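Local coordinates for nitrate regulatory protein (Klebsiella oxytoca, PDB 4AKK) that senses nitrate and nitrite and binds the leader RNA of the nasF operon at its terminator, so that transcription reads through, at residues 72-76 against 98-102. Sequence-based numbering, arbitrary orientation.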
loop_
_atom_site.group_PDB
_atom_site.type_symbol
_atom_site.label_atom_id
_atom_site.label_comp_id
_atom_site.label_asym_id
_atom_site.label_seq_id
_atom_site.Cartn_x
_atom_site.Cartn_y
_atom_site.Cartn_z
ATOM N N MET A 72 27.104 -9.948 -3.665
ATOM C CA MET A 72 28.336 -9.853 -4.439
ATOM C C MET A 72 28.370 -8.566 -5.275
ATOM O O MET A 72 29.412 -7.920 -5.386
ATOM C CB MET A 72 28.520 -11.079 -5.343
ATOM C CG MET A 72 28.714 -12.431 -4.613
ATOM S SD MET A 72 29.628 -12.516 -3.030
ATOM C CE MET A 72 30.894 -11.265 -3.139
ATOM N N LEU A 73 27.231 -8.205 -5.867
ATOM C CA LEU A 73 27.138 -6.966 -6.650
ATOM C C LEU A 73 27.387 -5.745 -5.763
ATOM O O LEU A 73 27.999 -4.775 -6.197
ATOM C CB LEU A 73 25.775 -6.854 -7.336
ATOM C CG LEU A 73 25.609 -7.763 -8.556
ATOM C CD1 LEU A 73 24.143 -7.886 -8.926
ATOM C CD2 LEU A 73 26.432 -7.253 -9.738
ATOM N N GLN A 74 26.916 -5.806 -4.521
ATOM C CA GLN A 74 27.196 -4.756 -3.537
ATOM C C GLN A 74 28.696 -4.674 -3.213
ATOM O O GLN A 74 29.246 -3.583 -3.028
ATOM C CB GLN A 74 26.387 -5.007 -2.253
ATOM C CG GLN A 74 24.888 -4.700 -2.374
ATOM C CD GLN A 74 24.031 -5.416 -1.330
ATOM O OE1 GLN A 74 24.464 -6.400 -0.716
ATOM N NE2 GLN A 74 22.796 -4.936 -1.142
ATOM N N CYS A 75 29.356 -5.825 -3.135
ATOM C CA CYS A 75 30.808 -5.844 -2.928
ATOM C C CYS A 75 31.514 -5.234 -4.133
ATOM O O CYS A 75 32.406 -4.396 -3.993
ATOM C CB CYS A 75 31.320 -7.273 -2.674
ATOM S SG CYS A 75 30.666 -8.068 -1.157
ATOM N N GLU A 76 31.105 -5.650 -5.327
ATOM C CA GLU A 76 31.695 -5.091 -6.539
ATOM C C GLU A 76 31.436 -3.583 -6.629
ATOM O O GLU A 76 32.318 -2.823 -6.999
ATOM C CB GLU A 76 31.193 -5.811 -7.796
ATOM C CG GLU A 76 31.969 -5.432 -9.058
ATOM C CD GLU A 76 31.634 -6.306 -10.254
ATOM O OE1 GLU A 76 30.807 -7.228 -10.111
ATOM O OE2 GLU A 76 32.195 -6.070 -11.343
ATOM N N GLY A 98 35.863 -9.431 -6.687
ATOM C CA GLY A 98 34.436 -9.180 -6.604
ATOM C C GLY A 98 33.718 -9.577 -7.877
ATOM O O GLY A 98 32.666 -10.210 -7.828
ATOM N N ALA A 99 34.298 -9.215 -9.019
ATOM C CA ALA A 99 33.719 -9.548 -10.311
ATOM C C ALA A 99 33.659 -11.057 -10.533
ATOM O O ALA A 99 32.718 -11.567 -11.140
ATOM C CB ALA A 99 34.501 -8.858 -11.441
ATOM N N ALA A 100 34.667 -11.772 -10.037
ATOM C CA ALA A 100 34.708 -13.226 -10.155
ATOM C C ALA A 100 33.598 -13.876 -9.339
ATOM O O ALA A 100 32.945 -14.824 -9.787
ATOM C CB ALA A 100 36.080 -13.759 -9.706
ATOM N N LEU A 101 33.395 -13.362 -8.130
ATOM C CA LEU A 101 32.337 -13.847 -7.249
ATOM C C LEU A 101 30.946 -13.606 -7.822
ATOM O O LEU A 101 30.057 -14.456 -7.710
ATOM C CB LEU A 101 32.451 -13.187 -5.880
ATOM C CG LEU A 101 33.715 -13.575 -5.118
ATOM C CD1 LEU A 101 33.689 -12.965 -3.733
ATOM C CD2 LEU A 101 33.834 -15.092 -5.044
ATOM N N VAL A 102 30.758 -12.437 -8.425
ATOM C CA VAL A 102 29.500 -12.108 -9.075
ATOM C C VAL A 102 29.218 -13.101 -10.205
ATOM O O VAL A 102 28.112 -13.626 -10.338
ATOM C CB VAL A 102 29.544 -10.682 -9.669
ATOM C CG1 VAL A 102 28.456 -10.512 -10.702
ATOM C CG2 VAL A 102 29.455 -9.612 -8.567
#
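Met-72 and Leu-101 meet on one flank of an antiparallel helix pair, part of the all-helical NIT nitrate-sensing region, where helix 56-85 turns back into helix 92-117. The axes of the two short segments run at 160° to each other and come within 8.5 Å. Gly-98 helps that closeness: its CA lies 4.9 Å from the CA of Glu-76, with no side chain between them.

Met-72 can be followed outward from its backbone. Its CB rests against the CG2 methyl of Val-102 at 3.7 Å. CG then passes the carbonyl oxygen and CB of Leu-101, and SD lies alongside CB and CD1 of the same leucine. The chain does not run out straight: a bend at chi2 (-35°) and another at chi3 curl it round, carrying CE back over the leucine. CE is modelled 3.3 Å from CD1 of Leu-101, too close for a normal carbon-carbon contact, so its exact place is doubtful. The leucine itself is exposed, so this flank is the outer one.

Val-102 is buried and works with both branches. CG1 meets CD2 of Leu-73 at 4.0 Å, the two side chains crossing at about a right angle, while CG2 lies by the carbonyl oxygen of Met-72 and the backbone N of Leu-73. Leu-138 of helix 138-147 also packs on both Leu-73 and Val-102.

Glu-76 borders the valine with its carboxylate. With CG anti to the backbone N (chi1 -170°) and an extended chain beyond, the carboxylate is carried across to helix 92-117. No hydrogen bond links 72-76 with 98-102; the carboxylate's polar partner is Arg-142, whose NE forms a salt bridge with OE2. That same OE2 lies 3.6 Å from CB of Ala-99, while OE1 sits 3.1 Å from CG2 of Val-102.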